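Local coordinates for mandelate racemase/muconate lactonizing enzyme family protein (Azoarcus sp., PDB 2QDE), which belongs to the mandelate racemase/muconate lactonizing enzyme family of the enolase superfamily and binds a barium ion in its barrel domain, at residues A[162-167]-A[190-195]; A[194-199]-A[218-223]. All coordinates share one frame; numbering follows the deposited sequence.

Contact 1. Residues A[162-167]-A[190-195]. With BA (barium ion), chain I.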
loop_
_atom_site.group_PDB
_atom_site.type_symbol
_atom_site.label_atom_id
_atom_site.label_comp_id
_atom_site.label_asym_id
_atom_site.label_seq_id
_atom_site.Cartn_x
_atom_site.Cartn_y
_atom_site.Cartn_z
ATOM N N HIS A 162 -4.516 40.859 6.039
ATOM C CA HIS A 162 -3.454 40.058 5.434
ATOM C C HIS A 162 -3.773 39.155 4.251
ATOM O O HIS A 162 -2.864 38.692 3.566
ATOM C CB HIS A 162 -2.796 39.269 6.558
ATOM C CG HIS A 162 -2.402 40.133 7.714
ATOM N ND1 HIS A 162 -1.140 40.673 7.844
ATOM C CD2 HIS A 162 -3.131 40.630 8.740
ATOM C CE1 HIS A 162 -1.109 41.466 8.901
ATOM N NE2 HIS A 162 -2.306 41.459 9.461
ATOM N N PHE A 163 -5.047 38.873 4.024
ATOM C CA PHE A 163 -5.419 38.082 2.863
ATOM C C PHE A 163 -6.856 38.373 2.498
ATOM O O PHE A 163 -7.576 39.013 3.263
ATOM C CB PHE A 163 -5.174 36.574 3.085
ATOM C CG PHE A 163 -6.027 35.943 4.149
ATOM C CD1 PHE A 163 -7.373 35.676 3.921
ATOM C CD2 PHE A 163 -5.459 35.548 5.359
ATOM C CE1 PHE A 163 -8.139 35.014 4.882
ATOM C CE2 PHE A 163 -6.212 34.886 6.322
ATOM C CZ PHE A 163 -7.553 34.618 6.085
ATOM N N VAL A 164 -7.261 37.928 1.316
ATOM C CA VAL A 164 -8.615 38.146 0.840
ATOM C C VAL A 164 -9.192 36.829 0.336
ATOM O O VAL A 164 -8.634 36.207 -0.564
ATOM C CB VAL A 164 -8.623 39.186 -0.303
ATOM C CG1 VAL A 164 -9.999 39.256 -0.940
ATOM C CG2 VAL A 164 -8.216 40.553 0.241
ATOM N N LYS A 165 -10.316 36.419 0.912
ATOM C CA LYS A 165 -10.975 35.173 0.540
ATOM C C LYS A 165 -12.308 35.440 -0.168
ATOM O O LYS A 165 -13.084 36.281 0.282
ATOM C CB LYS A 165 -11.205 34.338 1.802
ATOM C CG LYS A 165 -12.092 33.119 1.615
ATOM C CD LYS A 165 -12.195 32.338 2.919
ATOM C CE LYS A 165 -13.352 31.372 2.901
ATOM N NZ LYS A 165 -13.391 30.557 4.137
ATOM N N LEU A 166 -12.562 34.725 -1.268
ATOM C CA LEU A 166 -13.798 34.881 -2.034
ATOM C C LEU A 166 -14.630 33.600 -1.997
ATOM O O LEU A 166 -14.091 32.500 -1.864
ATOM C CB LEU A 166 -13.488 35.214 -3.510
ATOM C CG LEU A 166 -12.434 36.296 -3.780
ATOM C CD1 LEU A 166 -12.093 36.326 -5.257
ATOM C CD2 LEU A 166 -12.937 37.663 -3.309
ATOM N N LYS A 167 -15.947 33.737 -2.092
ATOM C CA LYS A 167 -16.814 32.562 -2.130
ATOM C C LYS A 167 -17.188 32.307 -3.582
ATOM O O LYS A 167 -17.688 33.206 -4.263
ATOM C CB LYS A 167 -18.068 32.799 -1.289
ATOM C CG LYS A 167 -17.750 32.988 0.178
ATOM C CD LYS A 167 -18.979 32.985 1.069
ATOM C CE LYS A 167 -18.561 33.062 2.532
ATOM N NZ LYS A 167 -19.736 33.236 3.440
ATOM N N VAL A 190 -0.776 40.115 -3.605
ATOM C CA VAL A 190 -1.754 39.906 -2.539
ATOM C C VAL A 190 -2.178 38.441 -2.424
ATOM O O VAL A 190 -2.389 37.772 -3.437
ATOM C CB VAL A 190 -3.005 40.772 -2.774
ATOM C CG1 VAL A 190 -4.143 40.320 -1.868
ATOM C CG2 VAL A 190 -2.674 42.228 -2.516
ATOM N N ASP A 191 -2.277 37.959 -1.183
ATOM C CA ASP A 191 -2.696 36.587 -0.883
ATOM C C ASP A 191 -4.200 36.503 -1.168
ATOM O O ASP A 191 -5.015 37.010 -0.403
ATOM C CB ASP A 191 -2.419 36.273 0.598
ATOM C CG ASP A 191 -2.858 34.864 1.010
ATOM O OD1 ASP A 191 -3.572 34.188 0.239
ATOM O OD2 ASP A 191 -2.496 34.435 2.128
ATOM N N LEU A 192 -4.558 35.869 -2.278
ATOM C CA LEU A 192 -5.955 35.741 -2.677
ATOM C C LEU A 192 -6.338 34.279 -2.915
ATOM O O LEU A 192 -5.608 33.549 -3.586
ATOM C CB LEU A 192 -6.186 36.540 -3.962
ATOM C CG LEU A 192 -7.561 36.446 -4.622
ATOM C CD1 LEU A 192 -8.598 37.130 -3.737
ATOM C CD2 LEU A 192 -7.515 37.093 -6.006
ATOM N N PHE A 193 -7.465 33.844 -2.353
ATOM C CA PHE A 193 -7.919 32.475 -2.573
ATOM C C PHE A 193 -9.437 32.370 -2.553
ATOM O O PHE A 193 -10.122 33.336 -2.222
ATOM C CB PHE A 193 -7.269 31.494 -1.575
ATOM C CG PHE A 193 -7.641 31.714 -0.133
ATOM C CD1 PHE A 193 -8.663 30.970 0.458
ATOM C CD2 PHE A 193 -6.914 32.607 0.661
ATOM C CE1 PHE A 193 -8.957 31.106 1.828
ATOM C CE2 PHE A 193 -7.195 32.755 2.029
ATOM C CZ PHE A 193 -8.217 32.000 2.615
ATOM N N ILE A 194 -9.963 31.206 -2.927
ATOM C CA ILE A 194 -11.409 31.012 -2.971
ATOM C C ILE A 194 -11.887 29.811 -2.158
ATOM O O ILE A 194 -11.134 28.865 -1.923
ATOM C CB ILE A 194 -11.895 30.841 -4.422
ATOM C CG1 ILE A 194 -11.194 29.640 -5.070
ATOM C CG2 ILE A 194 -11.616 32.111 -5.214
ATOM C CD1 ILE A 194 -11.699 29.316 -6.464
ATOM N N ASP A 195 -13.149 29.864 -1.745
ATOM C CA ASP A 195 -13.773 28.815 -0.939
ATOM C C ASP A 195 -14.965 28.253 -1.718
ATOM O O ASP A 195 -15.850 29.002 -2.121
ATOM C CB ASP A 195 -14.242 29.420 0.381
ATOM C CG ASP A 195 -14.691 28.379 1.386
ATOM O OD1 ASP A 195 -14.856 27.200 1.011
ATOM O OD2 ASP A 195 -14.895 28.753 2.563
HETATM BA BA BA I . -15.642 26.519 3.949
HETATM O O HOH W 1 -1.613 39.548 0.961
#
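In the beta-alpha-beta unit formed by strand 164-167, helix 172-186 and strand 192-195, Val164 pairs with Leu192, and Lys167 with Asp195, where two neighbouring parallel strands of the barrel domain meet with a modest twist. Four backbone bonds alternate across the seam. Three of them run from Val164 N to Asp191 O, Phe193 N to Val164 O and Leu166 N to Phe193 O. The fourth joins Asp195 N to Leu166 O at 2.8 Å. Before the pairing starts, one water bridges His162 O and Asp191 N.

Side chains alternate between the two faces. Val164, Leu166, Leu192 and Ile194 lie on the face turned to helices 146-159 and 172-186, where branched aliphatic groups fill the layer between strand and helix. CD1 of Leu192 is central here, 3.8 Å from Val164 CG1 and 3.9 Å from Leu166 CD1.

Lys165, Phe193 and Asp195 occupy the other face. Phe193 CG sits between its own backbone N and carbonyl carbon (chi1 65°), which raises the ring beside the neighbouring strand. One face of that ring receives Lys165 CB, a CH-pi contact 4.1 Å from the centroid. Phe193 CE2 lies 3.5 Å from Phe163 CD1, the two ring planes inclined at 45°. Lysine suits this place because its methylenes can follow the ring while the extended chain carries the ammonium onward. Lys165 NZ reaches Asp195 OD2 at 2.8 Å, on the anti side of the carboxylate and 30° out of its plane.

Asp195 OD2 also binds barium at 2.7 Å, with Asp195 OD1 a second, longer ligand. Because Lys165 NZ grips both Asp195 OD2 and Glu221 OE1, it links two metal-binding carboxylates and restrains their rotation.

Contact 2. Residues A[194-199]-A[218-223]. With BA (barium ion), chain I.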
loop_
_atom_site.group_PDB
_atom_site.type_symbol
_atom_site.label_atom_id
_atom_site.label_comp_id
_atom_site.label_asym_id
_atom_site.label_seq_id
_atom_site.Cartn_x
_atom_site.Cartn_y
_atom_site.Cartn_z
ATOM N N ILE A 194 -9.963 31.206 -2.927
ATOM C CA ILE A 194 -11.409 31.012 -2.971
ATOM C C ILE A 194 -11.887 29.811 -2.158
ATOM O O ILE A 194 -11.134 28.865 -1.923
ATOM C CB ILE A 194 -11.895 30.841 -4.422
ATOM C CG1 ILE A 194 -11.194 29.640 -5.070
ATOM C CG2 ILE A 194 -11.616 32.111 -5.214
ATOM C CD1 ILE A 194 -11.699 29.316 -6.464
ATOM N N ASP A 195 -13.149 29.864 -1.745
ATOM C CA ASP A 195 -13.773 28.815 -0.939
ATOM C C ASP A 195 -14.965 28.253 -1.718
ATOM O O ASP A 195 -15.850 29.002 -2.121
ATOM C CB ASP A 195 -14.242 29.420 0.381
ATOM C CG ASP A 195 -14.691 28.379 1.386
ATOM O OD1 ASP A 195 -14.856 27.200 1.011
ATOM O OD2 ASP A 195 -14.895 28.753 2.563
ATOM N N ILE A 196 -14.979 26.938 -1.925
ATOM C CA ILE A 196 -16.039 26.277 -2.686
ATOM C C ILE A 196 -17.093 25.612 -1.804
ATOM O O ILE A 196 -18.181 25.279 -2.272
ATOM C CB ILE A 196 -15.450 25.192 -3.620
ATOM C CG1 ILE A 196 -14.147 25.695 -4.250
ATOM C CG2 ILE A 196 -16.442 24.852 -4.716
ATOM C CD1 ILE A 196 -14.301 26.970 -5.067
ATOM N N ASN A 197 -16.764 25.408 -0.532
ATOM C CA ASN A 197 -17.688 24.779 0.406
ATOM C C ASN A 197 -18.112 23.376 -0.055
ATOM O O ASN A 197 -19.234 22.934 0.212
ATOM C CB ASN A 197 -18.933 25.662 0.621
ATOM C CG ASN A 197 -18.629 26.929 1.415
ATOM O OD1 ASN A 197 -18.072 26.873 2.516
ATOM N ND2 ASN A 197 -19.003 28.076 0.862
ATOM N N GLY A 198 -17.207 22.689 -0.748
ATOM C CA GLY A 198 -17.464 21.333 -1.207
ATOM C C GLY A 198 -18.578 21.110 -2.214
ATOM O O GLY A 198 -19.121 20.005 -2.309
ATOM N N ALA A 199 -18.895 22.135 -2.993
ATOM C CA ALA A 199 -19.975 22.047 -3.972
ATOM C C ALA A 199 -19.644 21.398 -5.320
ATOM O O ALA A 199 -20.543 21.222 -6.148
ATOM C CB ALA A 199 -20.557 23.451 -4.213
ATOM N N SER A 218 -3.654 31.523 -4.036
ATOM C CA SER A 218 -2.797 30.862 -3.059
ATOM C C SER A 218 -3.307 29.463 -2.720
ATOM O O SER A 218 -2.533 28.600 -2.305
ATOM C CB SER A 218 -2.684 31.697 -1.778
ATOM O OG SER A 218 -3.921 31.760 -1.092
ATOM N N LYS A 219 -4.605 29.234 -2.909
ATOM C CA LYS A 219 -5.195 27.932 -2.610
ATOM C C LYS A 219 -6.674 27.860 -2.974
ATOM O O LYS A 219 -7.304 28.882 -3.257
ATOM C CB LYS A 219 -5.034 27.626 -1.114
ATOM C CG LYS A 219 -5.423 28.800 -0.203
ATOM C CD LYS A 219 -5.172 28.484 1.265
ATOM C CE LYS A 219 -5.140 29.741 2.122
ATOM N NZ LYS A 219 -3.965 30.588 1.810
ATOM N N ILE A 220 -7.208 26.639 -2.980
ATOM C CA ILE A 220 -8.623 26.392 -3.246
ATOM C C ILE A 220 -9.168 25.705 -1.995
ATOM O O ILE A 220 -8.736 24.605 -1.655
ATOM C CB ILE A 220 -8.853 25.436 -4.440
ATOM C CG1 ILE A 220 -8.150 25.961 -5.697
ATOM C CG2 ILE A 220 -10.349 25.298 -4.692
ATOM C CD1 ILE A 220 -8.611 27.320 -6.125
ATOM N N GLU A 221 -10.103 26.348 -1.307
ATOM C CA GLU A 221 -10.670 25.770 -0.095
ATOM C C GLU A 221 -11.835 24.812 -0.352
ATOM O O GLU A 221 -12.855 25.192 -0.940
ATOM C CB GLU A 221 -11.129 26.877 0.853
ATOM C CG GLU A 221 -11.600 26.372 2.220
ATOM C CD GLU A 221 -12.084 27.498 3.125
ATOM O OE1 GLU A 221 -11.583 28.635 2.969
ATOM O OE2 GLU A 221 -12.949 27.236 4.001
ATOM N N GLN A 222 -11.663 23.573 0.102
ATOM C CA GLN A 222 -12.665 22.511 -0.018
ATOM C C GLN A 222 -13.448 22.481 -1.332
ATOM O O GLN A 222 -14.649 22.780 -1.359
ATOM C CB GLN A 222 -13.664 22.600 1.140
ATOM C CG GLN A 222 -14.482 21.330 1.333
ATOM C CD GLN A 222 -13.656 20.192 1.907
ATOM O OE1 GLN A 222 -13.711 19.061 1.419
ATOM N NE2 GLN A 222 -12.890 20.484 2.951
ATOM N N PRO A 223 -12.785 22.109 -2.436
ATOM C CA PRO A 223 -13.480 22.057 -3.722
ATOM C C PRO A 223 -14.492 20.912 -3.818
ATOM O O PRO A 223 -15.548 21.061 -4.436
ATOM C CB PRO A 223 -12.336 21.911 -4.729
ATOM C CG PRO A 223 -11.304 21.167 -3.962
ATOM C CD PRO A 223 -11.348 21.817 -2.599
HETATM BA BA BA I . -15.642 26.519 3.949
#
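Lys219 and Ile220 bring the second segment alongside Ile194, and the chain then turns past the metal. The Lys219 side chain turns to other partners: its NZ bonds to Ser218 OG, and its ammonium group makes cation-pi contacts with Phe193 and Tyr244.

Ile220 runs alongside Ile194 on the same face, with Ile220 CD1 3.6 Å from Ile194 CG1. Ile220 CG2 also meets Ile196 CG1, so beta-branched residues close the apolar face. Glu221 takes part in two nearly straight backbone bonds, its N to Ile194 O and its O from Ile196 N.

With CG anti to the backbone N (chi1 -174°) and the chain extended, Glu221 carries its carboxylate over that of Asp195, the planes stacked 28° apart. Glu221 OE2 comes within 2.9 Å of Asp195 OD2, a closeness explained by the barium that both bind, 2.8 Å from Glu221 OE2. Lys165 NZ holds the pair as well, through a salt bridge to Glu221 OE1 and a bond to Asp195 OD2.

Gln222 O accepts from Gly198 N at 2.6 Å, where positive phi suits glycine. Pro223 packs its CB against Ile196 CG1, 4.2 Å away.

Asn197 adds OD1 to the metal, positioned by an Asx turn in which its N meets Asp195 OD1 from above the carboxylate plane. Asp246 completes the protein ligands of this metal site at the C-terminal strand ends of the barrel, the site characteristic of the enolase superfamily.

Overall arrangement
Followed from its N terminus, the chain passes the N-terminal domain and strand 135-140 before it reaches strand 164-167, returns through helix 172-186 and enters strand 192-195, where contact 1 closes the first loop. Contact 2 starts on that strand, sharing Ile194 and Asp195, and closes the next loop after helix 202-212 brings in strand 220-221. The loops follow in series, overlapping at the shared strand without nesting, so strand 192-195 is the middle of three parallel neighbours. The centres of the two contacts are about 10 Å apart. At the strand starts they are joined by Asp191 and Ser218, while at the opposite ends both reach barium, placing successive beta-alpha-beta units around one metal site.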